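Local structure of monosaccharide ABC transporter substrate-binding protein, CUT2 family (Acidothermus cellulolyticus, 4RU1) at residues D33-I38 against A106-I111; A43-A48 against Q252-G257. The protein probably captures sugars or related polyols for uptake by an ABC transporter, and binds myo-inositol. One frame throughout, in Å; residues are numbered along the deposited sequence.

Interaction 1. Residues D33-I38 against A106-I111; sequences DTFWDI and AFNAGI. With INS (1,2,3,4,5,6-hexahydroxy-cyclohexane), chain M.
Trp-36 and Asn-108 make the closest backbone approach of the two segments, yet their CA atoms are 10.2 Å apart and no hydrogen bond runs between the segments, so side chains must bridge the gap. This is the ligand cleft of a two-lobed periplasmic binding protein: the start of helix 35-49 faces the turn that follows strand 104-107, both at the C-terminal edge of the parallel sheet of one lobe. Trp-36 and Asn-108 reach for each other from opposite directions, with indole and amide planes 68° apart, and the Trp-36 CH2 atom lies 3.4 Å from Asn-108 OD1. At the far corner of its six-membered ring the indole meets Phe-107, Trp-36 CZ3 being 4.1 Å from Phe-107 CE2. Asn-108 CG is anti to the backbone N (chi1 -177°), which carries the amide into the cleft to grip two neighbouring hydroxyls. Asn-108 OD1 accepts from INS O5 at 2.7 Å, while Asn-108 ND2 donates to INS O6 at 2.9 Å. From the helix side, Trp-36 NE1 donates from the indole edge to INS O4 over 3.0 Å. An alanine in place of Trp-36 would probably leave INS O4 without this donor and the Asn-108 amide without the ring beside it. Asp-33 does two jobs: OD1 caps the incoming helix by accepting from Phe-35 N, and Asp-33 OD2 accepts a hydrogen bond from INS O3 at 2.6 Å. Asp-231 and Arg-161 are among the residues that complete the site. The Phe-35 ring lies flat beneath the cyclitol, with INS C1 3.9 Å above its centre.

Interaction 2. Residues A43-A48 against Q252-G257; sequences ALAAAA and QPYVEG
Ala-43 and Gly-257 mark the point where helix 35-49 and helix 253-270 come together, their CA atoms only 4.3 Å apart. The evidence for backbone-to-backbone packing is direct: Ala-43 CA lies 3.3 Å from Gly-257 O, a CA-H...O contact with an angle of 131° at the hydrogen. The Ala-43 methyl rests against the same carbonyl, Ala-43 CB to Gly-257 O being 3.5 Å. Gly-257 permits this closeness, because a CB built on it would sit 3.2 Å from Ala-43 N, a tight fit. One turn earlier on its helix, Tyr-254 supplies the long arm of the contact. CB leaves the backbone with CG anti to N (chi1 -175°), which directs the ring along the flank of its helix toward the other one. Tyr-254 CG is still 6.2 Å from Ala-45 CB, so the inner half of the ring only spans the distance. Past the CE atoms the ring closes in: Tyr-254 CZ reaches 3.9 Å from Ala-45 CB, and Tyr-254 OH at the tip comes to 3.2 Å from that methyl, an approach oblique to the ring. The Ala-43 methyl also touches Val-261, farther along helix 253-270, and Leu-54 of strand 52-58. The arrangement is a close alanine-glycine helix contact within the alpha/beta lobe of a type I periplasmic binding fold, where helix 253-270, after the chain returns from the other lobe, packs against helix 35-49.

How the interactions relate
Both interactions depend on helix 35-49: interaction 1 uses its first turn, in the buried cleft near the centre of the chain, and interaction 2 its later turns, in a partly buried position farther out. Their centres are 11 Å apart, and they meet directly. Ile-38 CG2 packs 3.6 Å from Pro-253 CG, and Phe-35 also touches that proline. Asn-108 ND2 hydrogen-bonds Glu-256 OE1 at 3.0 Å, so a residue of helix 253-270 is a second-shell partner that is likely to fix the rotation of a ligand-binding amide. The chemistry follows the place: aromatic rings and polar groups directed at the ligand in 33-38/106-111, small residues and backbone closeness in 43-48/252-257.

Interaction 1. Residues D33-I38 against A106-I111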
ATOM      1  N   ASP A  33      -2.673  -2.663  11.324  1.00 19.74           N
ATOM      2  CA  ASP A  33      -1.947  -2.890  10.072  1.00 18.49           C
ATOM      3  C   ASP A  33      -0.664  -2.051  10.129  1.00 17.79           C
ATOM      4  O   ASP A  33      -0.665  -0.815   9.940  1.00 17.74           O
ATOM      5  CB  ASP A  33      -2.833  -2.583   8.880  1.00 15.50           C
ATOM      6  CG  ASP A  33      -2.098  -2.823   7.541  1.00 17.04           C
ATOM      7  OD1 ASP A  33      -0.898  -3.179   7.617  1.00 17.54           O
ATOM      8  OD2 ASP A  33      -2.749  -2.654   6.474  1.00 17.07           O
ATOM      9  N   THR A  34       0.444  -2.731  10.417  1.00 13.83           N
ATOM     10  CA  THR A  34       1.693  -2.115  10.683  1.00 14.67           C
ATOM     11  C   THR A  34       2.332  -1.412   9.459  1.00 17.39           C
ATOM     12  O   THR A  34       3.244  -0.625   9.576  1.00 19.03           O
ATOM     13  CB  THR A  34       2.702  -3.075  11.305  1.00 22.85           C
ATOM     14  OG1 THR A  34       2.915  -4.159  10.431  1.00 22.34           O
ATOM     15  CG2 THR A  34       2.207  -3.535  12.676  1.00 28.11           C
ATOM     16  N   PHE A  35       1.824  -1.712   8.274  1.00 15.68           N
ATOM     17  CA  PHE A  35       2.300  -1.018   7.077  1.00 16.20           C
ATOM     18  C   PHE A  35       2.224   0.467   7.257  1.00 13.59           C
ATOM     19  O   PHE A  35       3.113   1.183   6.875  1.00 14.69           O
ATOM     20  CB  PHE A  35       1.440  -1.378   5.864  1.00 15.93           C
ATOM     21  CG  PHE A  35       1.696  -0.525   4.661  1.00 13.39           C
ATOM     22  CD1 PHE A  35       2.725  -0.791   3.826  1.00 15.66           C
ATOM     23  CD2 PHE A  35       0.787   0.474   4.317  1.00 14.26           C
ATOM     24  CE1 PHE A  35       2.902  -0.019   2.660  1.00 13.93           C
ATOM     25  CE2 PHE A  35       0.958   1.239   3.206  1.00 13.81           C
ATOM     26  CZ  PHE A  35       2.046   1.000   2.401  1.00 16.52           C
ATOM     27  N   TRP A  36       1.197   0.923   7.938  1.00 13.42           N
ATOM     28  CA  TRP A  36       0.816   2.348   8.023  1.00 13.28           C
ATOM     29  C   TRP A  36       1.792   3.028   9.026  1.00 15.83           C
ATOM     30  O   TRP A  36       1.939   4.258   9.032  1.00 15.36           O
ATOM     31  CB  TRP A  36      -0.666   2.515   8.388  1.00 12.66           C
ATOM     32  CG  TRP A  36      -1.487   2.104   7.259  1.00 14.84           C
ATOM     33  CD1 TRP A  36      -2.016   0.832   7.016  1.00 18.48           C
ATOM     34  CD2 TRP A  36      -1.715   2.858   6.080  1.00 12.58           C
ATOM     35  NE1 TRP A  36      -2.615   0.799   5.743  1.00 15.74           N
ATOM     36  CE2 TRP A  36      -2.410   2.029   5.158  1.00 15.65           C
ATOM     37  CE3 TRP A  36      -1.402   4.186   5.682  1.00 15.33           C
ATOM     38  CZ2 TRP A  36      -2.803   2.511   3.907  1.00 17.33           C
ATOM     39  CZ3 TRP A  36      -1.798   4.617   4.445  1.00 16.40           C
ATOM     40  CH2 TRP A  36      -2.447   3.796   3.569  1.00 17.42           C
ATOM     41  N   ASP A  37       2.416   2.249   9.931  1.00 14.81           N
ATOM     42  CA  ASP A  37       3.474   2.834  10.799  1.00 16.23           C
ATOM     43  C   ASP A  37       4.654   3.332   9.943  1.00 15.56           C
ATOM     44  O   ASP A  37       5.249   4.357  10.284  1.00 19.43           O
ATOM     45  CB  ASP A  37       3.923   1.836  11.879  1.00 22.59           C
ATOM     46  CG  ASP A  37       2.730   1.355  12.805  1.00 19.36           C
ATOM     47  OD1 ASP A  37       1.808   2.149  13.080  1.00 33.85           O
ATOM     48  OD2 ASP A  37       2.767   0.179  13.232  1.00 34.58           O
ATOM     49  N   ILE A  38       4.963   2.672   8.823  1.00 12.46           N
ATOM     50  CA  ILE A  38       6.066   3.154   8.012  1.00 13.51           C
ATOM     51  C   ILE A  38       5.640   4.419   7.270  1.00 15.10           C
ATOM     52  O   ILE A  38       6.411   5.363   7.149  1.00 16.54           O
ATOM     53  CB  ILE A  38       6.521   2.073   6.992  1.00 18.18           C
ATOM     54  CG1 ILE A  38       6.715   0.684   7.642  1.00 18.35           C
ATOM     55  CG2 ILE A  38       7.792   2.549   6.337  1.00 17.66           C
ATOM     56  CD1 ILE A  38       6.600  -0.489   6.646  1.00 21.75           C
ATOM     57  N   ALA A 106      -3.123  13.136  -3.024  1.00 13.40           N
ATOM     58  CA  ALA A 106      -3.569  11.741  -2.842  1.00 12.32           C
ATOM     59  C   ALA A 106      -2.357  10.837  -2.784  1.00 11.55           C
ATOM     60  O   ALA A 106      -1.286  11.193  -3.292  1.00 13.24           O
ATOM     61  CB  ALA A 106      -4.578  11.310  -3.862  1.00 15.37           C
ATOM     62  N   PHE A 107      -2.453   9.728  -2.088  1.00 13.09           N
ATOM     63  CA  PHE A 107      -1.329   8.863  -1.998  1.00 12.58           C
ATOM     64  C   PHE A 107      -1.814   7.444  -1.684  1.00 12.52           C
ATOM     65  O   PHE A 107      -2.967   7.226  -1.250  1.00 11.87           O
ATOM     66  CB  PHE A 107      -0.262   9.359  -0.981  1.00 13.37           C
ATOM     67  CG  PHE A 107      -0.679   9.209   0.455  1.00 10.54           C
ATOM     68  CD1 PHE A 107      -1.574  10.076   1.047  1.00 14.55           C
ATOM     69  CD2 PHE A 107      -0.073   8.240   1.230  1.00 10.66           C
ATOM     70  CE1 PHE A 107      -1.971   9.923   2.385  1.00 11.00           C
ATOM     71  CE2 PHE A 107      -0.483   8.062   2.548  1.00 11.69           C
ATOM     72  CZ  PHE A 107      -1.371   8.921   3.121  1.00 15.61           C
ATOM     73  N   ASN A 108      -0.964   6.466  -2.001  1.00 11.70           N
ATOM     74  CA  ASN A 108      -1.076   5.066  -1.656  1.00 12.06           C
ATOM     75  C   ASN A 108      -2.195   4.299  -2.430  1.00 16.11           C
ATOM     76  O   ASN A 108      -1.908   3.233  -2.987  1.00 12.82           O
ATOM     77  CB  ASN A 108      -1.284   4.818  -0.200  1.00 14.95           C
ATOM     78  CG  ASN A 108      -1.330   3.352   0.110  1.00 12.39           C
ATOM     79  OD1 ASN A 108      -2.420   2.799   0.289  1.00 11.70           O
ATOM     80  ND2 ASN A 108      -0.211   2.690   0.146  1.00 12.03           N
ATOM     81  N   ALA A 109      -3.422   4.823  -2.448  1.00 14.89           N
ATOM     82  CA  ALA A 109      -4.510   4.209  -3.171  1.00 10.55           C
ATOM     83  C   ALA A 109      -5.234   5.227  -3.978  1.00 13.10           C
ATOM     84  O   ALA A 109      -5.515   6.290  -3.477  1.00 13.19           O
ATOM     85  CB  ALA A 109      -5.455   3.531  -2.244  1.00 13.22           C
ATOM     86  N   GLY A 110      -5.666   4.831  -5.178  1.00 13.48           N
ATOM     87  CA  GLY A 110      -6.470   5.652  -6.093  1.00 15.10           C
ATOM     88  C   GLY A 110      -5.704   6.281  -7.247  1.00 16.88           C
ATOM     89  O   GLY A 110      -6.057   7.357  -7.664  1.00 15.07           O
ATOM     90  N   ILE A 111      -4.663   5.637  -7.752  1.00 14.12           N
ATOM     91  CA  ILE A 111      -3.812   6.237  -8.758  1.00 14.77           C
ATOM     92  C   ILE A 111      -4.636   6.584 -10.049  1.00 18.09           C
ATOM     93  O   ILE A 111      -4.320   7.541 -10.702  1.00 16.32           O
ATOM     94  CB  ILE A 111      -2.601   5.332  -9.096  1.00 14.23           C
ATOM     95  CG1 ILE A 111      -1.597   6.091  -9.982  1.00 16.19           C
ATOM     96  CG2 ILE A 111      -3.052   4.030  -9.832  1.00 16.76           C
ATOM     97  CD1 ILE A 111      -0.293   5.360 -10.156  1.00 17.42           C
TER
HETATM   98  C1  INS M 401      -0.330  -2.154   1.243  1.00 11.78           C
HETATM   99  C2  INS M 401      -0.936  -3.132   2.238  1.00 20.58           C
HETATM  100  C3  INS M 401      -1.851  -2.368   3.196  1.00 15.87           C
HETATM  101  C4  INS M 401      -2.860  -1.491   2.489  1.00 13.86           C
HETATM  102  C5  INS M 401      -2.202  -0.509   1.573  1.00 10.17           C
HETATM  103  C6  INS M 401      -1.283  -1.163   0.577  1.00 14.39           C
HETATM  104  O1  INS M 401       0.495  -2.802   0.263  1.00 13.76           O
HETATM  105  O2  INS M 401      -1.775  -4.006   1.463  1.00 20.99           O
HETATM  106  O3  INS M 401      -2.536  -3.376   3.966  1.00 19.61           O
HETATM  107  O4  INS M 401      -3.693  -0.791   3.448  1.00 17.88           O
HETATM  108  O5  INS M 401      -3.158   0.249   0.798  1.00 13.46           O
HETATM  109  O6  INS M 401      -0.564  -0.171  -0.212  1.00 14.59           O

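Interaction 2. Residues A43-A48 against Q252-G257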
ATOM      1  N   ALA A  43       5.957  10.523   6.948  1.00 13.81           N
ATOM      2  CA  ALA A  43       5.163  11.746   7.072  1.00 13.66           C
ATOM      3  C   ALA A  43       5.687  12.614   8.224  1.00 13.70           C
ATOM      4  O   ALA A  43       5.750  13.845   8.066  1.00 16.78           O
ATOM      5  CB  ALA A  43       3.686  11.392   7.264  1.00 12.98           C
ATOM      6  N   LEU A  44       5.985  12.012   9.386  1.00 14.03           N
ATOM      7  CA  LEU A  44       6.502  12.783  10.541  1.00 16.36           C
ATOM      8  C   LEU A  44       7.896  13.282  10.277  1.00 16.47           C
ATOM      9  O   LEU A  44       8.249  14.361  10.783  1.00 18.95           O
ATOM     10  CB  LEU A  44       6.459  11.915  11.832  1.00 17.72           C
ATOM     11  CG  LEU A  44       5.027  11.650  12.347  1.00 23.38           C
ATOM     12  CD1 LEU A  44       4.995  10.593  13.439  1.00 53.10           C
ATOM     13  CD2 LEU A  44       4.412  12.962  12.842  1.00 23.74           C
ATOM     14  N   ALA A  45       8.655  12.587   9.427  1.00 14.76           N
ATOM     15  CA  ALA A  45      10.060  13.067   9.156  1.00 20.53           C
ATOM     16  C   ALA A  45       9.984  14.351   8.314  1.00 20.18           C
ATOM     17  O   ALA A  45      10.761  15.327   8.523  1.00 19.54           O
ATOM     18  CB  ALA A  45      10.866  12.004   8.434  1.00 18.51           C
ATOM     19  N   ALA A  46       9.016  14.394   7.372  1.00 14.88           N
ATOM     20  CA  ALA A  46       8.746  15.609   6.602  1.00 14.47           C
ATOM     21  C   ALA A  46       8.195  16.732   7.443  1.00 15.06           C
ATOM     22  O   ALA A  46       8.601  17.919   7.296  1.00 17.28           O
ATOM     23  CB  ALA A  46       7.794  15.381   5.448  1.00 16.26           C
ATOM     24  N   ALA A  47       7.300  16.362   8.329  1.00 15.79           N
ATOM     25  CA  ALA A  47       6.520  17.321   9.100  1.00 22.20           C
ATOM     26  C   ALA A  47       7.497  18.035  10.075  1.00 21.73           C
ATOM     27  O   ALA A  47       7.400  19.277  10.261  1.00 18.49           O
ATOM     28  CB  ALA A  47       5.285  16.624   9.799  1.00 17.14           C
ATOM     29  N   ALA A  48       8.427  17.263  10.665  1.00 16.49           N
ATOM     30  CA  ALA A  48       9.478  17.792  11.553  1.00 16.53           C
ATOM     31  C   ALA A  48      10.320  18.898  10.860  1.00 25.26           C
ATOM     32  O   ALA A  48      10.720  19.840  11.466  1.00 24.10           O
ATOM     33  CB  ALA A  48      10.344  16.673  12.046  1.00 20.74           C
ATOM     34  N   GLN A 252       7.819   1.683  -1.171  1.00 13.61           N
ATOM     35  CA  GLN A 252       8.401   2.774  -0.364  1.00 14.98           C
ATOM     36  C   GLN A 252       7.334   3.599   0.328  1.00 12.50           C
ATOM     37  O   GLN A 252       7.175   4.814   0.086  1.00 16.05           O
ATOM     38  CB  GLN A 252       9.360   3.631  -1.161  1.00 15.96           C
ATOM     39  CG  GLN A 252      10.537   2.874  -1.720  1.00 12.78           C
ATOM     40  CD  GLN A 252      11.445   3.814  -2.455  1.00 15.46           C
ATOM     41  OE1 GLN A 252      11.113   4.228  -3.617  1.00 21.45           O
ATOM     42  NE2 GLN A 252      12.464   4.279  -1.784  1.00 10.12           N
ATOM     43  N   PRO A 253       6.670   2.952   1.300  1.00 12.87           N
ATOM     44  CA  PRO A 253       5.767   3.758   2.138  1.00 13.67           C
ATOM     45  C   PRO A 253       6.339   4.943   2.827  1.00 14.60           C
ATOM     46  O   PRO A 253       5.592   5.931   3.035  1.00 13.12           O
ATOM     47  CB  PRO A 253       5.259   2.760   3.189  1.00 14.01           C
ATOM     48  CG  PRO A 253       6.272   1.648   3.170  1.00 15.48           C
ATOM     49  CD  PRO A 253       6.715   1.553   1.734  1.00 12.90           C
ATOM     50  N   TYR A 254       7.609   4.892   3.210  1.00 15.54           N
ATOM     51  CA  TYR A 254       8.214   6.036   3.860  1.00 13.15           C
ATOM     52  C   TYR A 254       8.177   7.215   2.934  1.00 13.42           C
ATOM     53  O   TYR A 254       7.894   8.358   3.326  1.00 13.07           O
ATOM     54  CB  TYR A 254       9.645   5.725   4.267  1.00 13.89           C
ATOM     55  CG  TYR A 254      10.403   6.796   5.082  1.00 16.38           C
ATOM     56  CD1 TYR A 254      11.020   7.881   4.436  1.00 17.30           C
ATOM     57  CD2 TYR A 254      10.475   6.748   6.511  1.00 14.11           C
ATOM     58  CE1 TYR A 254      11.720   8.837   5.170  1.00 18.49           C
ATOM     59  CE2 TYR A 254      11.209   7.700   7.239  1.00 11.73           C
ATOM     60  CZ  TYR A 254      11.828   8.718   6.559  1.00 14.34           C
ATOM     61  OH  TYR A 254      12.589   9.605   7.293  1.00 17.98           O
ATOM     62  N   VAL A 255       8.474   6.958   1.655  1.00 13.31           N
ATOM     63  CA  VAL A 255       8.444   7.992   0.625  1.00 12.46           C
ATOM     64  C   VAL A 255       7.029   8.521   0.379  1.00 12.80           C
ATOM     65  O   VAL A 255       6.829   9.705   0.123  1.00 14.74           O
ATOM     66  CB  VAL A 255       9.117   7.581  -0.677  1.00 14.07           C
ATOM     67  CG1 VAL A 255       9.012   8.633  -1.784  1.00 14.16           C
ATOM     68  CG2 VAL A 255      10.580   7.280  -0.394  1.00 15.02           C
ATOM     69  N   GLU A 256       6.080   7.603   0.254  1.00 13.75           N
ATOM     70  CA  GLU A 256       4.687   8.015   0.108  1.00 13.61           C
ATOM     71  C   GLU A 256       4.234   8.993   1.203  1.00 15.27           C
ATOM     72  O   GLU A 256       3.692  10.053   0.891  1.00 12.52           O
ATOM     73  CB  GLU A 256       3.761   6.825   0.100  1.00 11.10           C
ATOM     74  CG  GLU A 256       4.025   5.872  -1.075  1.00 13.09           C
ATOM     75  CD  GLU A 256       3.140   4.663  -1.105  1.00 13.84           C
ATOM     76  OE1 GLU A 256       2.196   4.500  -0.295  1.00 14.27           O
ATOM     77  OE2 GLU A 256       3.409   3.761  -1.956  1.00 14.94           O
ATOM     78  N   GLY A 257       4.451   8.628   2.450  1.00 12.39           N
ATOM     79  CA  GLY A 257       4.051   9.517   3.563  1.00 12.03           C
ATOM     80  C   GLY A 257       4.857  10.774   3.634  1.00 13.71           C
ATOM     81  O   GLY A 257       4.313  11.857   3.837  1.00 14.47           O
TER